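Local coordinates for protein porin (Rhodobacter capsulatus, PDB 2POR) that forms channels in the outer membrane through which small hydrophilic solutes of up to about 0.6 kDa diffuse passively, at residues I70-A75 with P117-T122; Y104-E109 with A147-V152; L165-I170 with E182-A187; D203-R208 with A226-A231. All blocks are in the same frame, centred on the assembly; numbering follows the deposited sequence.

All four contacts belong to the 16-stranded barrel, but they sit at different depths. Contacts 1 and 2 are buried, while contacts 3 and 4 are partly buried. Contacts 1, 3 and 4 each join neighbouring antiparallel strands through backbone bonds. Contact 2 instead lays a loop against a strand, with one backbone-to-carboxylate hydrogen bond between its two segments. Contact 1 is largely apolar and borders another subunit; contact 3 sets two glutamates against each other, and contact 4 centres on a histidine. They touch in sequence: Ala-75 of contact 1 meets Asp-108 of contact 2, Met-150 of contact 2 pairs with Lys-169 of contact 3, and Gln-183 of contact 3 reaches His-229 of contact 4.

Contact 1. Residues I70-A75 with P117-T122; sequences IEMGDA and PVLLYT
In the antiparallel porin barrel, strands 68-73 and 118-125 are neighbours, joined by two hydrogen-bonded pairs, Glu-71 with Leu-120 and Gly-73 with Val-118. The long connection between them includes helix 78-83 and corresponds to the loop that folds into the channel in porins. Glu-71 and Leu-120 exchange both backbone bonds, N to O, at 2.9 Å. On their face of the sheet the two side chains run alongside each other, with Glu-71 OE1 3.6 Å from Leu-120 CD2, while Glu-71 OE2 is held by Thr-60. The other face, with Ile-70, Met-72, Leu-119 and Tyr-121, is more apolar. Met-72 leaves with CG anti to the backbone N (chi1 -172°), then bends at chi3 (-72°), which swings its CE to 3.6 Å from Leu-119 CD1. That same Leu-119 CD1 meets Ile-70 CG2 at 3.8 Å. Ile-70 CG1 comes up to the edge of the Tyr-121 ring, whose OH is bound to the carbonyl of Phe-67. This face borders the trimer interface, where Met-72 and Leu-119 pack on Ser-23 and Phe-21 of a neighbouring subunit. At Gly-73 the backbone would jam a CB against the preceding carbonyl oxygen, and Pro-117 CB closes to 3.5 Å from Gly-73 CA.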
loop_
_atom_site.group_PDB
_atom_site.type_symbol
_atom_site.label_atom_id
_atom_site.label_comp_id
_atom_site.label_asym_id
_atom_site.label_seq_id
_atom_site.Cartn_x
_atom_site.Cartn_y
_atom_site.Cartn_z
ATOM N N ILE A 70 15.926 -11.079 19.021
ATOM C CA ILE A 70 16.367 -11.332 17.651
ATOM C C ILE A 70 15.353 -10.631 16.761
ATOM O O ILE A 70 14.158 -10.937 16.840
ATOM C CB ILE A 70 16.345 -12.834 17.372
ATOM C CG1 ILE A 70 17.346 -13.538 18.277
ATOM C CG2 ILE A 70 16.695 -13.080 15.906
ATOM C CD1 ILE A 70 17.090 -15.056 18.316
ATOM N N GLU A 71 15.762 -9.733 15.873
ATOM C CA GLU A 71 14.867 -8.981 15.010
ATOM C C GLU A 71 15.311 -9.195 13.540
ATOM O O GLU A 71 16.532 -9.149 13.302
ATOM C CB GLU A 71 15.008 -7.570 15.445
ATOM C CG GLU A 71 14.010 -6.622 14.842
ATOM C CD GLU A 71 14.133 -5.199 15.380
ATOM O OE1 GLU A 71 15.227 -4.835 15.776
ATOM O OE2 GLU A 71 13.131 -4.472 15.415
ATOM N N MET A 72 14.417 -9.400 12.563
ATOM C CA MET A 72 14.826 -9.624 11.179
ATOM C C MET A 72 13.955 -8.741 10.328
ATOM O O MET A 72 12.751 -8.620 10.617
ATOM C CB MET A 72 14.615 -11.063 10.836
ATOM C CG MET A 72 15.200 -11.439 9.459
ATOM S SD MET A 72 15.102 -13.196 9.101
ATOM C CE MET A 72 16.330 -13.775 10.213
ATOM N N GLY A 73 14.543 -8.067 9.322
ATOM C CA GLY A 73 13.796 -7.264 8.355
ATOM C C GLY A 73 14.618 -6.031 8.080
ATOM O O GLY A 73 15.845 -6.104 7.998
ATOM N N ASP A 74 13.985 -4.875 8.076
ATOM C CA ASP A 74 14.665 -3.637 7.875
ATOM C C ASP A 74 15.123 -3.145 9.249
ATOM O O ASP A 74 14.559 -2.224 9.827
ATOM C CB ASP A 74 13.690 -2.675 7.159
ATOM C CG ASP A 74 14.261 -1.312 6.754
ATOM O OD1 ASP A 74 15.426 -0.998 7.069
ATOM O OD2 ASP A 74 13.522 -0.542 6.124
ATOM N N ALA A 75 16.192 -3.730 9.775
ATOM C CA ALA A 75 16.735 -3.442 11.106
ATOM C C ALA A 75 17.907 -2.497 11.097
ATOM O O ALA A 75 18.581 -2.316 10.069
ATOM C CB ALA A 75 17.183 -4.749 11.766
ATOM N N PRO A 117 16.074 -9.450 4.015
ATOM C CA PRO A 117 16.100 -8.844 5.336
ATOM C C PRO A 117 17.491 -8.911 5.967
ATOM O O PRO A 117 18.297 -9.777 5.593
ATOM C CB PRO A 117 15.028 -9.636 6.077
ATOM C CG PRO A 117 15.164 -11.032 5.507
ATOM C CD PRO A 117 15.381 -10.736 4.026
ATOM N N VAL A 118 17.816 -8.038 6.942
ATOM C CA VAL A 118 19.047 -8.167 7.728
ATOM C C VAL A 118 18.643 -8.555 9.183
ATOM O O VAL A 118 17.451 -8.531 9.541
ATOM C CB VAL A 118 19.907 -6.819 7.701
ATOM C CG1 VAL A 118 20.277 -6.680 6.179
ATOM C CG2 VAL A 118 19.234 -5.500 8.132
ATOM N N LEU A 119 19.599 -8.917 10.027
ATOM C CA LEU A 119 19.393 -9.420 11.386
ATOM C C LEU A 119 19.937 -8.522 12.484
ATOM O O LEU A 119 21.044 -7.982 12.345
ATOM C CB LEU A 119 20.045 -10.776 11.429
ATOM C CG LEU A 119 19.851 -11.549 12.678
ATOM C CD1 LEU A 119 18.476 -12.150 12.629
ATOM C CD2 LEU A 119 20.854 -12.642 12.770
ATOM N N LEU A 120 19.278 -8.280 13.621
ATOM C CA LEU A 120 19.855 -7.468 14.691
ATOM C C LEU A 120 19.590 -8.248 15.967
ATOM O O LEU A 120 18.474 -8.718 16.177
ATOM C CB LEU A 120 19.182 -6.132 14.836
ATOM C CG LEU A 120 19.524 -5.280 16.031
ATOM C CD1 LEU A 120 21.006 -4.938 16.018
ATOM C CD2 LEU A 120 18.681 -4.000 15.995
ATOM N N TYR A 121 20.593 -8.476 16.774
ATOM C CA TYR A 121 20.437 -9.166 18.040
ATOM C C TYR A 121 20.742 -8.143 19.124
ATOM O O TYR A 121 21.763 -7.459 18.992
ATOM C CB TYR A 121 21.413 -10.330 18.126
ATOM C CG TYR A 121 21.547 -10.874 19.546
ATOM C CD1 TYR A 121 20.544 -11.641 20.121
ATOM C CD2 TYR A 121 22.674 -10.524 20.256
ATOM C CE1 TYR A 121 20.684 -12.051 21.426
ATOM C CE2 TYR A 121 22.823 -10.923 21.560
ATOM C CZ TYR A 121 21.828 -11.681 22.128
ATOM O OH TYR A 121 22.007 -12.054 23.448
ATOM N N THR A 122 19.926 -7.992 20.200
ATOM C CA THR A 122 20.263 -7.098 21.292
ATOM C C THR A 122 20.028 -7.856 22.600
ATOM O O THR A 122 19.243 -8.819 22.671
ATOM C CB THR A 122 19.403 -5.849 21.289
ATOM O OG1 THR A 122 18.088 -6.308 21.039
ATOM C CG2 THR A 122 19.778 -4.838 20.218
#

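Contact 2. Residues Y104-E109 with A147-V152. With CA (calcium ion), chain B.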
loop_
_atom_site.group_PDB
_atom_site.type_symbol
_atom_site.label_atom_id
_atom_site.label_comp_id
_atom_site.label_asym_id
_atom_site.label_seq_id
_atom_site.Cartn_x
_atom_site.Cartn_y
_atom_site.Cartn_z
ATOM N N TYR A 104 26.539 5.862 10.254
ATOM C CA TYR A 104 26.910 4.486 10.486
ATOM C C TYR A 104 27.153 3.829 9.133
ATOM O O TYR A 104 26.499 4.145 8.142
ATOM C CB TYR A 104 25.799 3.721 11.250
ATOM C CG TYR A 104 25.575 4.336 12.637
ATOM C CD1 TYR A 104 26.467 4.062 13.648
ATOM C CD2 TYR A 104 24.482 5.160 12.887
ATOM C CE1 TYR A 104 26.253 4.619 14.903
ATOM C CE2 TYR A 104 24.272 5.709 14.144
ATOM C CZ TYR A 104 25.176 5.423 15.134
ATOM O OH TYR A 104 25.059 5.960 16.382
ATOM N N LEU A 105 28.109 2.911 9.138
ATOM C CA LEU A 105 28.471 2.182 7.943
ATOM C C LEU A 105 27.468 1.099 7.573
ATOM O O LEU A 105 27.267 0.860 6.383
ATOM C CB LEU A 105 29.904 1.564 8.134
ATOM C CG LEU A 105 30.599 0.783 6.957
ATOM C CD1 LEU A 105 30.898 1.762 5.821
ATOM C CD2 LEU A 105 31.882 0.129 7.431
ATOM N N THR A 106 26.815 0.376 8.516
ATOM C CA THR A 106 25.974 -0.767 8.152
ATOM C C THR A 106 24.528 -0.610 8.659
ATOM O O THR A 106 24.250 0.352 9.394
ATOM C CB THR A 106 26.613 -2.122 8.693
ATOM O OG1 THR A 106 26.428 -2.160 10.118
ATOM C CG2 THR A 106 28.118 -2.284 8.296
ATOM N N GLY A 107 23.635 -1.538 8.262
ATOM C CA GLY A 107 22.243 -1.602 8.698
ATOM C C GLY A 107 21.524 -0.409 8.155
ATOM O O GLY A 107 22.057 0.351 7.338
ATOM N N ASP A 108 20.270 -0.298 8.555
ATOM C CA ASP A 108 19.426 0.819 8.174
ATOM C C ASP A 108 19.450 1.088 6.660
ATOM O O ASP A 108 19.791 2.178 6.172
ATOM C CB ASP A 108 19.867 2.081 8.899
ATOM C CG ASP A 108 18.831 3.193 8.893
ATOM O OD1 ASP A 108 17.667 2.947 8.583
ATOM O OD2 ASP A 108 19.156 4.332 9.255
ATOM N N GLU A 109 19.139 -0.021 5.973
ATOM C CA GLU A 109 18.944 -0.075 4.528
ATOM C C GLU A 109 20.235 -0.001 3.700
ATOM O O GLU A 109 20.157 0.250 2.500
ATOM C CB GLU A 109 18.022 1.051 4.057
ATOM C CG GLU A 109 16.647 1.017 4.690
ATOM C CD GLU A 109 15.778 2.138 4.180
ATOM O OE1 GLU A 109 16.056 3.282 4.533
ATOM O OE2 GLU A 109 14.855 1.851 3.415
ATOM N N ALA A 147 27.812 -8.083 -1.157
ATOM C CA ALA A 147 28.641 -7.546 -0.075
ATOM C C ALA A 147 27.995 -8.044 1.238
ATOM O O ALA A 147 26.779 -8.304 1.243
ATOM C CB ALA A 147 28.599 -6.027 -0.059
ATOM N N GLN A 148 28.713 -8.222 2.322
ATOM C CA GLN A 148 28.073 -8.693 3.531
ATOM C C GLN A 148 28.418 -7.744 4.637
ATOM O O GLN A 148 29.602 -7.438 4.769
ATOM C CB GLN A 148 28.579 -10.029 3.810
ATOM C CG GLN A 148 27.922 -10.523 5.073
ATOM C CD GLN A 148 28.209 -11.976 5.305
ATOM O OE1 GLN A 148 27.406 -12.685 5.899
ATOM N NE2 GLN A 148 29.298 -12.549 4.804
ATOM N N GLU A 149 27.465 -7.255 5.436
ATOM C CA GLU A 149 27.797 -6.306 6.485
ATOM C C GLU A 149 27.696 -7.012 7.824
ATOM O O GLU A 149 27.038 -8.066 7.894
ATOM C CB GLU A 149 26.857 -5.131 6.492
ATOM C CG GLU A 149 25.380 -5.527 6.617
ATOM C CD GLU A 149 24.384 -4.400 6.501
ATOM O OE1 GLU A 149 24.771 -3.260 6.223
ATOM O OE2 GLU A 149 23.193 -4.680 6.676
ATOM N N MET A 150 28.381 -6.455 8.814
ATOM C CA MET A 150 28.376 -6.996 10.183
ATOM C C MET A 150 28.775 -5.907 11.132
ATOM O O MET A 150 29.567 -5.037 10.774
ATOM C CB MET A 150 29.395 -8.066 10.463
ATOM C CG MET A 150 29.180 -9.362 9.768
ATOM S SD MET A 150 30.803 -10.069 9.417
ATOM C CE MET A 150 30.179 -11.670 8.962
ATOM N N ALA A 151 28.298 -5.921 12.373
ATOM C CA ALA A 151 28.714 -4.929 13.351
ATOM C C ALA A 151 28.465 -5.527 14.739
ATOM O O ALA A 151 27.703 -6.515 14.897
ATOM C CB ALA A 151 27.906 -3.660 13.236
ATOM N N VAL A 152 29.205 -5.002 15.694
ATOM C CA VAL A 152 29.075 -5.412 17.087
ATOM C C VAL A 152 29.204 -4.094 17.869
ATOM O O VAL A 152 29.908 -3.164 17.443
ATOM C CB VAL A 152 30.203 -6.492 17.500
ATOM C CG1 VAL A 152 30.039 -7.768 16.684
ATOM C CG2 VAL A 152 31.597 -5.926 17.293
HETATM CA CA CA B . 20.653 5.632 10.306
HETATM O O HOH W 1 19.132 7.260 10.965
HETATM O O HOH W 2 22.034 7.066 11.425
HETATM O O HOH W 3 22.602 4.964 9.025
HETATM O O HOH W 4 20.635 7.234 8.552
#
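Gly-107 N to Glu-149 OE1 is the one hydrogen bond between 104-109 and 147-152. Gly-107 N points at Glu-149 OE1 over 2.9 Å in a nearly straight bond (167° at the hydrogen), and it comes from above the carboxylate plane, 50° out of it. Glu-149 gets there by setting its CG between the backbone N and the carbonyl carbon (chi1 56°) and then running out extended, across the gap to the loop. Packing adds to this bond. The side chains of Thr-106 and Glu-149 pass one another head to foot, with Thr-106 CG2 3.6 Å from Glu-149 CB and Thr-106 CB 3.3 Å from Glu-149 OE1. Further along the strand, Thr-106 OG1 lies 3.8 Å from Ala-151 CB; its polar partner is Glu-168 OE1. If an alanine stood at Glu-149, the Gly-107 amide would probably lose its acceptor and a gap would open beside Thr-106. The third interaction is with metal: Asp-108 OD2 binds a calcium ion at 2.2 Å, four waters join at 2.3 to 2.4 Å, and Glu-80 supplies the other protein ligand. One residue after its bond to Glu-149 the loop thus binds the metal, while Leu-105 and Thr-106 tie it to Glu-168 of strand 161-171. Strand 148-158, which carries Glu-149, runs between strands 128-134 and 161-171. Helix 78-83 lies close by on the loop's side, touching Tyr-104 with Ser-79, Glu-80 and Phe-83 and Ala-151 with Ala-78.

Contact 3. Residues L165-I170 with E182-A187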
loop_
_atom_site.group_PDB
_atom_site.type_symbol
_atom_site.label_atom_id
_atom_site.label_comp_id
_atom_site.label_asym_id
_atom_site.label_seq_id
_atom_site.Cartn_x
_atom_site.Cartn_y
_atom_site.Cartn_z
ATOM N N LEU A 165 31.077 1.596 22.447
ATOM C CA LEU A 165 31.857 1.481 21.240
ATOM C C LEU A 165 31.272 0.450 20.333
ATOM O O LEU A 165 30.563 -0.463 20.735
ATOM C CB LEU A 165 33.307 1.122 21.532
ATOM C CG LEU A 165 33.844 -0.120 22.182
ATOM C CD1 LEU A 165 34.747 -0.861 21.194
ATOM C CD2 LEU A 165 34.685 0.280 23.403
ATOM N N GLY A 166 31.536 0.660 19.062
ATOM C CA GLY A 166 30.999 -0.196 18.044
ATOM C C GLY A 166 32.033 -0.381 16.954
ATOM O O GLY A 166 32.953 0.425 16.807
ATOM N N TYR A 167 31.885 -1.462 16.249
ATOM C CA TYR A 167 32.756 -1.778 15.185
ATOM C C TYR A 167 31.852 -2.377 14.147
ATOM O O TYR A 167 31.146 -3.366 14.332
ATOM C CB TYR A 167 33.746 -2.748 15.687
ATOM C CG TYR A 167 34.604 -3.184 14.548
ATOM C CD1 TYR A 167 35.562 -2.335 14.015
ATOM C CD2 TYR A 167 34.357 -4.435 14.027
ATOM C CE1 TYR A 167 36.281 -2.775 12.920
ATOM C CE2 TYR A 167 35.067 -4.875 12.932
ATOM C CZ TYR A 167 36.020 -4.038 12.392
ATOM O OH TYR A 167 36.705 -4.490 11.284
ATOM N N GLU A 168 32.038 -1.813 12.975
ATOM C CA GLU A 168 31.263 -2.174 11.810
ATOM C C GLU A 168 32.129 -2.509 10.598
ATOM O O GLU A 168 33.162 -1.864 10.376
ATOM C CB GLU A 168 30.389 -1.026 11.426
ATOM C CG GLU A 168 29.559 -0.321 12.498
ATOM C CD GLU A 168 28.571 0.627 11.864
ATOM O OE1 GLU A 168 27.544 0.178 11.368
ATOM O OE2 GLU A 168 28.797 1.820 11.851
ATOM N N LYS A 169 31.730 -3.470 9.793
ATOM C CA LYS A 169 32.450 -3.742 8.563
ATOM C C LYS A 169 31.589 -4.249 7.408
ATOM O O LYS A 169 30.497 -4.809 7.607
ATOM C CB LYS A 169 33.547 -4.725 8.857
ATOM C CG LYS A 169 33.023 -6.031 9.320
ATOM C CD LYS A 169 34.242 -6.870 9.277
ATOM C CE LYS A 169 33.775 -8.193 8.710
ATOM N NZ LYS A 169 34.931 -8.957 8.264
ATOM N N ILE A 170 32.027 -3.970 6.158
ATOM C CA ILE A 170 31.375 -4.480 4.942
ATOM C C ILE A 170 32.452 -5.242 4.146
ATOM O O ILE A 170 33.517 -4.712 3.858
ATOM C CB ILE A 170 30.767 -3.340 4.042
ATOM C CG1 ILE A 170 29.746 -2.466 4.792
ATOM C CG2 ILE A 170 30.113 -4.026 2.834
ATOM C CD1 ILE A 170 29.162 -1.321 3.970
ATOM N N GLU A 182 35.511 -0.583 6.867
ATOM C CA GLU A 182 35.307 -0.820 8.283
ATOM C C GLU A 182 35.255 0.510 8.964
ATOM O O GLU A 182 35.697 1.520 8.392
ATOM C CB GLU A 182 36.403 -1.629 8.904
ATOM C CG GLU A 182 37.759 -0.991 8.803
ATOM C CD GLU A 182 38.804 -1.628 9.707
ATOM O OE1 GLU A 182 38.916 -2.860 9.748
ATOM O OE2 GLU A 182 39.493 -0.855 10.381
ATOM N N GLN A 183 34.655 0.566 10.161
ATOM C CA GLN A 183 34.555 1.808 10.916
ATOM C C GLN A 183 34.449 1.420 12.386
ATOM O O GLN A 183 33.774 0.439 12.713
ATOM C CB GLN A 183 33.316 2.572 10.472
ATOM C CG GLN A 183 33.157 3.930 11.086
ATOM C CD GLN A 183 31.998 4.625 10.428
ATOM O OE1 GLN A 183 32.136 5.043 9.305
ATOM N NE2 GLN A 183 30.812 4.844 10.965
ATOM N N LEU A 184 35.159 2.148 13.221
ATOM C CA LEU A 184 35.134 1.961 14.656
ATOM C C LEU A 184 34.490 3.196 15.228
ATOM O O LEU A 184 34.809 4.291 14.768
ATOM C CB LEU A 184 36.524 1.851 15.219
ATOM C CG LEU A 184 36.615 1.772 16.763
ATOM C CD1 LEU A 184 36.427 0.330 17.283
ATOM C CD2 LEU A 184 37.964 2.323 17.171
ATOM N N GLU A 185 33.586 3.102 16.210
ATOM C CA GLU A 185 32.940 4.274 16.795
ATOM C C GLU A 185 33.092 4.285 18.329
ATOM O O GLU A 185 33.093 3.207 18.947
ATOM C CB GLU A 185 31.427 4.313 16.555
ATOM C CG GLU A 185 30.877 4.429 15.141
ATOM C CD GLU A 185 30.432 3.142 14.477
ATOM O OE1 GLU A 185 30.122 2.150 15.121
ATOM O OE2 GLU A 185 30.385 3.134 13.266
ATOM N N LEU A 186 33.194 5.485 18.900
ATOM C CA LEU A 186 33.133 5.715 20.342
ATOM C C LEU A 186 31.999 6.697 20.447
ATOM O O LEU A 186 31.934 7.662 19.672
ATOM C CB LEU A 186 34.337 6.427 20.946
ATOM C CG LEU A 186 35.618 5.700 20.727
ATOM C CD1 LEU A 186 36.750 6.617 21.125
ATOM C CD2 LEU A 186 35.580 4.382 21.467
ATOM N N ALA A 187 31.077 6.470 21.372
ATOM C CA ALA A 187 29.960 7.365 21.524
ATOM C C ALA A 187 29.784 7.613 23.021
ATOM O O ALA A 187 30.122 6.762 23.845
ATOM C CB ALA A 187 28.718 6.704 20.949
#
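Glu-168 and Glu-185 meet carboxylate to carboxylate across a beta hairpin of the barrel wall. Its strands pair antiparallel, with Gly-166 and Glu-185, then Glu-168 and Gln-183, as the hydrogen-bonded pairs. Starting at its CB, Glu-168 lies 3.9 Å from Gln-183 O. With CG anti to the carbonyl carbon (chi1 -48°), the chain leans along the strand and brings CG to 3.6 Å from Glu-185 OE1 and CD to 3.4 Å from Glu-185 OE2. At the tip, Glu-168 OE2 is only 2.5 Å from Glu-185 OE2, the carboxylate planes turned 60° apart. Oxygens this close suggest that one of the two acids holds a proton. Other donors crowd in: Gln-183 NE2 reaches the anti lone pair of Glu-185 OE2 at 2.9 Å, Leu-105 N also bonds to Glu-168 OE2, Glu-168 OE1 is engaged by the same loop's threonine, and Ser-79 OG binds Glu-185 OE1. Gly-166 sits under the Glu-185 carboxylate, where a CB would clash with OE1. On the opposite face, Tyr-167 OH donates to Glu-182 OE1 at 3.1 Å from above the carboxylate plane, ring and carboxylate standing at 90°. Leu-165, Leu-184 and Leu-186 also lie on this outer surface. Within the wall, strand 161-171 has strand 148-158 on its other side and strand 181-192 has strand 195-207, while helix 78-83 touches Glu-168 through Ser-79 and Ala-187 through Phe-83.

Contact 4. Residues D203-R208 with A226-A231; sequences DGELDR and AVDHKA
Leu-206 lies over one face of the His-229 imidazole, its CG 3.7 Å from the ring centroid and 15° off the normal, a CH-pi contact. The opposite face carries Gly-204 N, and Glu-205 N sits at the ring edge. His-229 CG stands between its own backbone N and carbonyl carbon (chi1 64°), leaning the ring across onto the neighbouring strand. Gly-204 has no CB, and one would come to a tight 3.2 Å from His-229 CE1. The far ring nitrogen, NE2, is bonded to Gln-183 OE1, so an alanine at His-229 would probably leave that amide oxygen without its partner and uncover the side of Leu-206. These residues sit where strands 195-207 and 226-240 pair antiparallel in the porin barrel, Leu-206 with Val-227 and Gly-204 with His-229 exchanging backbone bonds. Just beyond, Asp-207 is the N-cap of helix 208-214, its OD2 bonded to Phe-210 N and OD1 to Ala-179 N. The other face is loose and charged. Glu-205 OE1 and Asp-228 OD1 are 4.1 Å apart, like charges crossing at a slant, and Asp-203 OD1 stays 4.1 Å from Lys-230 NZ, too far for a salt bridge. Glu-205 OE2 rests 3.9 Å from Ala-226 CB.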
loop_
_atom_site.group_PDB
_atom_site.type_symbol
_atom_site.label_atom_id
_atom_site.label_comp_id
_atom_site.label_asym_id
_atom_site.label_seq_id
_atom_site.Cartn_x
_atom_site.Cartn_y
_atom_site.Cartn_z
ATOM N N ASP A 203 36.194 6.367 12.938
ATOM C CA ASP A 203 37.411 6.327 12.178
ATOM C C ASP A 203 37.438 5.030 11.385
ATOM O O ASP A 203 37.056 3.974 11.926
ATOM C CB ASP A 203 38.557 6.416 13.191
ATOM C CG ASP A 203 39.914 6.487 12.551
ATOM O OD1 ASP A 203 40.334 7.563 12.130
ATOM O OD2 ASP A 203 40.539 5.446 12.454
ATOM N N GLY A 204 37.878 5.016 10.120
ATOM C CA GLY A 204 37.994 3.742 9.425
ATOM C C GLY A 204 38.438 3.932 7.990
ATOM O O GLY A 204 39.193 4.870 7.677
ATOM N N GLU A 205 37.939 3.073 7.112
ATOM C CA GLU A 205 38.246 3.246 5.707
ATOM C C GLU A 205 37.076 2.827 4.864
ATOM O O GLU A 205 36.300 1.943 5.225
ATOM C CB GLU A 205 39.471 2.447 5.297
ATOM C CG GLU A 205 39.352 0.959 5.414
ATOM C CD GLU A 205 40.660 0.208 5.173
ATOM O OE1 GLU A 205 41.708 0.680 5.631
ATOM O OE2 GLU A 205 40.597 -0.861 4.545
ATOM N N LEU A 206 36.963 3.524 3.739
ATOM C CA LEU A 206 35.858 3.393 2.814
ATOM C C LEU A 206 36.367 3.037 1.423
ATOM O O LEU A 206 37.529 3.305 1.119
ATOM C CB LEU A 206 35.115 4.699 2.715
ATOM C CG LEU A 206 34.413 5.235 3.955
ATOM C CD1 LEU A 206 33.738 6.552 3.610
ATOM C CD2 LEU A 206 33.414 4.183 4.459
ATOM N N ASP A 207 35.539 2.430 0.569
ATOM C CA ASP A 207 35.863 2.214 -0.821
ATOM C C ASP A 207 35.980 3.611 -1.430
ATOM O O ASP A 207 35.164 4.506 -1.157
ATOM C CB ASP A 207 34.751 1.453 -1.493
ATOM C CG ASP A 207 34.908 1.414 -3.010
ATOM O OD1 ASP A 207 35.804 0.705 -3.473
ATOM O OD2 ASP A 207 34.153 2.097 -3.699
ATOM N N ARG A 208 36.976 3.787 -2.310
ATOM C CA ARG A 208 37.227 5.059 -2.981
ATOM C C ARG A 208 36.026 5.609 -3.697
ATOM O O ARG A 208 35.645 6.760 -3.475
ATOM C CB ARG A 208 38.355 4.932 -4.033
ATOM C CG ARG A 208 38.666 6.229 -4.816
ATOM C CD ARG A 208 39.498 5.895 -6.068
ATOM N NE ARG A 208 38.711 5.140 -7.033
ATOM C CZ ARG A 208 39.144 3.966 -7.494
ATOM N NH1 ARG A 208 40.308 3.430 -7.126
ATOM N NH2 ARG A 208 38.362 3.292 -8.315
ATOM N N ALA A 226 41.009 1.601 -1.060
ATOM C CA ALA A 226 40.335 2.126 0.127
ATOM C C ALA A 226 40.886 3.502 0.518
ATOM O O ALA A 226 42.069 3.741 0.276
ATOM C CB ALA A 226 40.542 1.177 1.268
ATOM N N VAL A 227 40.105 4.466 1.037
ATOM C CA VAL A 227 40.564 5.771 1.537
ATOM C C VAL A 227 40.298 5.846 3.045
ATOM O O VAL A 227 39.323 5.252 3.508
ATOM C CB VAL A 227 39.838 6.967 0.875
ATOM C CG1 VAL A 227 40.476 7.127 -0.483
ATOM C CG2 VAL A 227 38.321 6.775 0.757
ATOM N N ASP A 228 41.090 6.517 3.870
ATOM C CA ASP A 228 40.839 6.583 5.311
ATOM C C ASP A 228 39.873 7.673 5.587
ATOM O O ASP A 228 39.869 8.670 4.863
ATOM C CB ASP A 228 42.112 6.888 6.109
ATOM C CG ASP A 228 43.146 5.769 5.949
ATOM O OD1 ASP A 228 42.811 4.593 6.138
ATOM O OD2 ASP A 228 44.286 6.072 5.595
ATOM N N HIS A 229 39.053 7.561 6.623
ATOM C CA HIS A 229 38.106 8.632 6.919
ATOM C C HIS A 229 37.945 8.763 8.424
ATOM O O HIS A 229 38.277 7.843 9.193
ATOM C CB HIS A 229 36.691 8.365 6.316
ATOM C CG HIS A 229 35.964 7.128 6.907
ATOM N ND1 HIS A 229 36.321 5.839 6.901
ATOM C CD2 HIS A 229 34.736 7.184 7.562
ATOM C CE1 HIS A 229 35.388 5.128 7.501
ATOM N NE2 HIS A 229 34.449 5.952 7.888
ATOM N N LYS A 230 37.454 9.931 8.791
ATOM C CA LYS A 230 37.050 10.121 10.141
ATOM C C LYS A 230 35.807 10.965 10.145
ATOM O O LYS A 230 35.536 11.680 9.189
ATOM C CB LYS A 230 38.159 10.770 10.906
ATOM C CG LYS A 230 38.484 12.218 10.731
ATOM C CD LYS A 230 39.852 12.363 11.442
ATOM C CE LYS A 230 40.940 11.464 10.787
ATOM N NZ LYS A 230 42.124 11.227 11.601
ATOM N N ALA A 231 35.000 10.821 11.186
ATOM C CA ALA A 231 33.763 11.567 11.336
ATOM C C ALA A 231 33.599 11.797 12.842
ATOM O O ALA A 231 34.003 10.959 13.668
ATOM C CB ALA A 231 32.610 10.724 10.814
#